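Globin domain-containing protein (Pseudomonas aeruginosa, PDB 1TU9) binds a heme b group in a globin fold and, by family resemblance, probably binds oxygen, though its cellular role is not established. Local coordinates at residues A[78-81]-A[82-85]; A[115-118]-A[119-123]. All blocks are in the same frame, centred on the assembly; numbering follows the deposited sequence. Where two conformers were deposited one is given.

Interaction 1 of 2, residues A[78-81]-A[82-85]; sequences SHSR and AALD. With HEM (protoporphyrin IX containing Fe), chain B.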
loop_
_atom_site.group_PDB
_atom_site.type_symbol
_atom_site.label_atom_id
_atom_site.label_comp_id
_atom_site.label_asym_id
_atom_site.label_seq_id
_atom_site.Cartn_x
_atom_site.Cartn_y
_atom_site.Cartn_z
ATOM N N SER A 78 -1.086 3.714 14.341
ATOM C CA SER A 78 0.257 3.153 14.344
ATOM C C SER A 78 1.229 3.931 13.482
ATOM O O SER A 78 2.426 3.953 13.786
ATOM C CB SER A 78 0.237 1.683 13.926
ATOM O OG SER A 78 -0.084 1.499 12.566
ATOM N N HIS A 79 0.723 4.579 12.433
ATOM C CA HIS A 79 1.564 5.331 11.514
ATOM C C HIS A 79 1.571 6.826 11.855
ATOM O O HIS A 79 2.223 7.622 11.188
ATOM C CB HIS A 79 1.151 5.062 10.057
ATOM C CG HIS A 79 1.597 3.719 9.555
ATOM N ND1 HIS A 79 1.219 2.543 10.163
ATOM C CD2 HIS A 79 2.400 3.364 8.524
ATOM C CE1 HIS A 79 1.773 1.522 9.526
ATOM N NE2 HIS A 79 2.507 1.990 8.534
ATOM N N SER A 80 0.867 7.197 12.923
ATOM C CA SER A 80 0.747 8.600 13.324
ATOM C C SER A 80 2.053 9.140 13.875
ATOM O O SER A 80 2.976 8.399 14.213
ATOM C CB SER A 80 -0.350 8.774 14.381
ATOM O OG SER A 80 0.070 8.235 15.624
ATOM N N ARG A 81 2.094 10.458 14.020
ATOM C CA ARG A 81 3.246 11.144 14.568
ATOM C C ARG A 81 3.652 10.606 15.936
ATOM O O ARG A 81 4.843 10.570 16.250
ATOM C CB ARG A 81 2.958 12.640 14.642
ATOM C CG ARG A 81 4.135 13.471 15.139
ATOM C CD ARG A 81 3.928 14.952 14.930
ATOM N NE ARG A 81 2.756 15.406 15.662
ATOM C CZ ARG A 81 1.983 16.432 15.308
ATOM N NH1 ARG A 81 2.238 17.159 14.222
ATOM N NH2 ARG A 81 0.938 16.738 16.062
ATOM N N ALA A 82 2.674 10.179 16.734
ATOM C CA ALA A 82 2.906 9.651 18.081
ATOM C C ALA A 82 3.436 8.213 18.120
ATOM O O ALA A 82 3.733 7.689 19.192
ATOM C CB ALA A 82 1.613 9.732 18.883
ATOM N N ALA A 83 3.522 7.555 16.968
ATOM C CA ALA A 83 3.960 6.168 16.890
ATOM C C ALA A 83 5.039 6.066 15.804
ATOM O O ALA A 83 6.133 6.603 15.987
ATOM C CB ALA A 83 2.776 5.250 16.645
ATOM N N LEU A 84 4.773 5.431 14.667
ATOM C CA LEU A 84 5.833 5.252 13.672
ATOM C C LEU A 84 6.278 6.576 13.055
ATOM O O LEU A 84 7.420 6.712 12.606
ATOM C CB LEU A 84 5.399 4.291 12.559
ATOM C CG LEU A 84 5.323 2.808 12.959
ATOM C CD1 LEU A 84 4.587 2.003 11.926
ATOM C CD2 LEU A 84 6.719 2.238 13.177
ATOM N N ASP A 85 5.374 7.547 13.029
ATOM C CA ASP A 85 5.629 8.911 12.543
ATOM C C ASP A 85 5.906 8.924 11.041
ATOM O O ASP A 85 7.011 9.235 10.591
ATOM C CB ASP A 85 6.732 9.603 13.361
ATOM C CG ASP A 85 6.848 11.070 13.065
ATOM O OD1 ASP A 85 5.995 11.620 12.347
ATOM O OD2 ASP A 85 7.776 11.757 13.547
HETATM C CHA HEM B . 4.676 -1.072 9.684
HETATM C CHB HEM B . 1.005 -1.243 6.382
HETATM C CHC HEM B . 2.408 2.974 4.717
HETATM C CHD HEM B . 6.493 2.740 7.270
HETATM C C1A HEM B . 3.518 -1.422 8.981
HETATM C C2A HEM B . 2.639 -2.546 9.278
HETATM C C3A HEM B . 1.653 -2.604 8.382
HETATM C C4A HEM B . 1.829 -1.517 7.449
HETATM C CMA HEM B . 0.512 -3.647 8.350
HETATM C CAA HEM B . 2.824 -3.505 10.459
HETATM C CBA HEM B . 1.727 -3.231 11.498
HETATM C CGA HEM B . 1.516 -1.757 11.780
HETATM O O1A HEM B . 2.424 -1.117 12.360
HETATM O O2A HEM B . 0.433 -1.202 11.445
HETATM C C1B HEM B . 1.020 -0.101 5.638
HETATM C C2B HEM B . 0.099 0.317 4.591
HETATM C C3B HEM B . 0.487 1.502 4.131
HETATM C C4B HEM B . 1.692 1.843 4.891
HETATM C CMB HEM B . -1.112 -0.508 4.092
HETATM C CAB HEM B . -0.157 2.345 2.996
HETATM C CBB HEM B . -1.479 2.479 2.859
HETATM C C1C HEM B . 3.665 3.214 5.216
HETATM C C2C HEM B . 4.505 4.262 4.733
HETATM C C3C HEM B . 5.650 4.198 5.402
HETATM C C4C HEM B . 5.551 3.113 6.347
HETATM C CMC HEM B . 4.095 5.245 3.634
HETATM C CAC HEM B . 6.824 5.162 5.196
HETATM C CBC HEM B . 8.085 4.789 5.353
HETATM C C1D HEM B . 6.391 1.727 8.175
HETATM C C2D HEM B . 7.415 1.408 9.118
HETATM C C3D HEM B . 6.891 0.222 9.886
HETATM C C4D HEM B . 5.585 -0.080 9.324
HETATM C CMD HEM B . 8.758 2.122 9.296
HETATM C CAD HEM B . 7.685 -0.491 10.988
HETATM C CBD HEM B . 8.775 -1.356 10.330
HETATM C CGD HEM B . 9.667 -2.005 11.373
HETATM O O1D HEM B . 10.447 -1.271 12.033
HETATM O O2D HEM B . 9.600 -3.251 11.564
HETATM N NA HEM B . 2.975 -0.836 7.858
HETATM N NB HEM B . 1.983 0.864 5.809
HETATM N NC HEM B . 4.318 2.512 6.203
HETATM N ND HEM B . 5.338 0.848 8.322
HETATM FE FE HEM B . 3.658 0.812 7.174
HETATM O O HOH W 1 6.604 8.889 17.447
#

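Interaction 2 of 2, residues A[115-118]-A[119-123]; sequences DAWR and DVMGR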
loop_
_atom_site.group_PDB
_atom_site.type_symbol
_atom_site.label_atom_id
_atom_site.label_comp_id
_atom_site.label_asym_id
_atom_site.label_seq_id
_atom_site.Cartn_x
_atom_site.Cartn_y
_atom_site.Cartn_z
ATOM N N ASP A 115 -6.068 3.063 -12.523
ATOM C CA ASP A 115 -6.986 4.020 -11.884
ATOM C C ASP A 115 -7.800 3.378 -10.775
ATOM O O ASP A 115 -8.141 4.021 -9.777
ATOM C CB ASP A 115 -7.929 4.653 -12.911
ATOM C CG ASP A 115 -7.405 5.949 -13.456
ATOM O OD1 ASP A 115 -7.967 6.447 -14.446
ATOM O OD2 ASP A 115 -6.433 6.550 -12.968
ATOM N N ALA A 116 -8.142 2.110 -10.943
ATOM C CA ALA A 116 -8.842 1.405 -9.883
ATOM C C ALA A 116 -7.953 1.258 -8.646
ATOM O O ALA A 116 -8.403 1.470 -7.531
ATOM C CB ALA A 116 -9.336 0.049 -10.371
ATOM N N TRP A 117 -6.683 0.924 -8.846
ATOM C CA TRP A 117 -5.754 0.854 -7.721
ATOM C C TRP A 117 -5.644 2.204 -7.019
ATOM O O TRP A 117 -5.683 2.273 -5.796
ATOM C CB TRP A 117 -4.365 0.404 -8.180
ATOM C CG TRP A 117 -4.179 -1.079 -8.251
ATOM C CD1 TRP A 117 -4.187 -1.867 -9.361
ATOM C CD2 TRP A 117 -3.945 -1.951 -7.146
ATOM N NE1 TRP A 117 -3.964 -3.175 -9.009
ATOM C CE2 TRP A 117 -3.808 -3.252 -7.650
ATOM C CE3 TRP A 117 -3.819 -1.756 -5.766
ATOM C CZ2 TRP A 117 -3.541 -4.343 -6.835
ATOM C CZ3 TRP A 117 -3.576 -2.836 -4.956
ATOM C CH2 TRP A 117 -3.429 -4.119 -5.496
ATOM N N ARG A 118 -5.487 3.273 -7.778
ATOM C CA ARG A 118 -5.342 4.596 -7.171
ATOM C C ARG A 118 -6.579 4.993 -6.382
ATOM O O ARG A 118 -6.479 5.541 -5.286
ATOM C CB ARG A 118 -4.945 5.632 -8.231
ATOM C CG ARG A 118 -3.486 5.448 -8.644
ATOM C CD ARG A 118 -2.879 6.555 -9.487
ATOM N NE ARG A 118 -1.442 6.357 -9.670
ATOM C CZ ARG A 118 -0.498 6.763 -8.812
ATOM N NH1 ARG A 118 -0.808 7.432 -7.706
ATOM N NH2 ARG A 118 0.772 6.496 -9.074
ATOM N N ASP A 119 -7.749 4.680 -6.919
ATOM C CA ASP A 119 -9.025 5.007 -6.280
ATOM C C ASP A 119 -9.221 4.177 -5.014
ATOM O O ASP A 119 -9.477 4.717 -3.928
ATOM C CB ASP A 119 -10.119 4.762 -7.326
ATOM C CG ASP A 119 -11.505 5.101 -6.872
ATOM O OD1 ASP A 119 -11.776 5.365 -5.671
ATOM O OD2 ASP A 119 -12.415 5.056 -7.715
ATOM N N VAL A 120 -9.066 2.863 -5.142
ATOM C CA VAL A 120 -9.310 1.953 -4.037
ATOM C C VAL A 120 -8.285 2.155 -2.914
ATOM O O VAL A 120 -8.645 2.223 -1.745
ATOM C CB VAL A 120 -9.364 0.482 -4.514
ATOM C CG1 VAL A 120 -9.355 -0.495 -3.347
ATOM C CG2 VAL A 120 -10.595 0.279 -5.399
ATOM N N MET A 121 -7.007 2.242 -3.249
ATOM C CA MET A 121 -6.004 2.498 -2.211
ATOM C C MET A 121 -6.153 3.895 -1.621
ATOM O O MET A 121 -5.961 4.069 -0.419
ATOM C CB MET A 121 -4.584 2.330 -2.744
ATOM C CG MET A 121 -4.255 0.932 -3.231
ATOM S SD MET A 121 -4.108 -0.299 -1.903
ATOM C CE MET A 121 -5.677 -1.085 -2.005
ATOM N N GLY A 122 -6.498 4.876 -2.445
ATOM C CA GLY A 122 -6.604 6.252 -1.981
ATOM C C GLY A 122 -7.609 6.447 -0.875
ATOM O O GLY A 122 -7.409 7.287 0.002
ATOM N N ARG A 123 -8.680 5.662 -0.870
ATOM C CA ARG A 123 -9.703 5.780 0.165
ATOM C C ARG A 123 -9.155 5.491 1.529
ATOM O O ARG A 123 -9.409 6.229 2.481
ATOM C CB ARG A 123 -10.823 4.778 -0.055
ATOM C CG ARG A 123 -11.491 4.939 -1.315
ATOM C CD ARG A 123 -12.255 3.745 -1.701
ATOM N NE ARG A 123 -12.613 3.935 -3.067
ATOM C CZ ARG A 123 -13.773 3.583 -3.576
ATOM N NH1 ARG A 123 -14.689 2.992 -2.831
ATOM N NH2 ARG A 123 -14.007 3.827 -4.836
#

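Interaction 1 of 2, residues A[78-81]-A[82-85]
Ser78 and Leu84 meet through their backbones: Leu84 N donates to Ser78 O at 2.9 Å, and the CB of Ala83 packs against the same carbonyl oxygen. The hydroxyl of Ser78 stands near a heme propionate, with its OG 3.0 Å from O2A of HEM, and also has Leu75 O as a partner. That OG accepts the ring hydrogen of His79, ND1 to OG 2.9 Å, almost in the imidazole plane. His79 CG lies anti to its own carbonyl carbon (chi1 -75°), and the ring reaches the heme, where NE2 binds the iron at 2.1 Å. Leu84 runs alongside and lays CD1 over one face of the imidazole, a CH-pi contact 3.8 Å from the ring centroid; its other methyl, CD2, touches the porphyrin. With one side bonded to Ser78, a methyl on a face and the metal at NE2, the ring's rotation is well restrained.

At Ser80 the chain enters a type I turn ending at Ala83. Ser80 O takes two N-H groups from opposite faces of its carbonyl plane, Ala83 N at 2.9 Å and Asp85 N at 2.8 Å, while Ser80 OG is hydrogen-bonded to Ala77 O. One water donates to both Arg81 O and Ala83 O, bridging the turn. The CG of Arg81 passes 3.8 Å from Asp85 OD1, but that carboxylate oxygen is hydrogen-bonded to Tyr132 OH.

The whole is the proximal heme site of a globin, with its axial histidine and, beside it, a serine that hydrogen-bonds the ring.

Interaction 2 of 2, residues A[115-118]-A[119-123]
Asp119 N donates to the carbonyl oxygen of Asp115, one turn back in the helix, while the Asp119 carboxylate forms a salt bridge with Arg123, one turn further on. The guanidinium comes side-on and brings two nitrogens to one oxygen, with NH2 2.8 Å and NE 3.1 Å from Asp119 OD1. Both donors lie above the same face of the carboxylate, and OD1 is close to the guanidinium plane. Asp119 CG is anti to its backbone N (chi1 -177°), which helps bring the carboxylate to the side where Arg123 folds back.

The helical ladder continues with Val120 N to Ala116 O at 2.8 Å, Met121 N to Trp117 O at 2.9 Å and Gly122 N to Arg118 O at 2.9 Å, the last more bent, with an N-H...O angle of 139°.

On the buried side, Trp117 and Met121 run side by side. Met121 CG lies 3.7 Å from Trp117 CE3, in the indole plane, and SD sits at the same edge, 5.2 Å from the centroid of the six-membered ring: an edge-on Met-aromatic contact. The bend at chi2 (-71°) brings SD to this edge, and the bend at chi3 turns CE toward CZ3 of Trp117. Indole NE1 is hydrogen-bonded to Ser12 OG, and Leu60 and Val61 of helix 46-64 pack on Met121. Val120 presses CG2 against Ala116 O and meets Val9 of helix 5-17, whereas Arg118 NH2 forms a salt bridge with Asp96 of helix 90-105.

Such a helix is amphipathic, with an apolar flank packed into the core; Arg118, Asp119 and Arg123 are held in salt bridges, and the Asp119-Arg123 bridge probably adds local helix stability.

Overall arrangement
From the N terminus, the chain passes through helices 5-17, 22-32, 35-40, 46-64 and 70-78 before reaching interaction 1, which closes a tight loop between helices 70-78 and 90-105 beside the heme. Interaction 2 follows later, within helix 111-130, and closes helical turns but no loop. The two are in series, neither nested nor crossing. The centres of interaction 1 and interaction 2 lie about 23 Å apart. The nearest atoms of interaction 1 and interaction 2 are about 12 Å apart, without touching. Residues 78-85 tie the end of helix 70-78 to the heme and, through Tyr132, to the C-terminal tail; residues 115-123 join helix 111-130 to helices 5-17, 46-64 and 90-105.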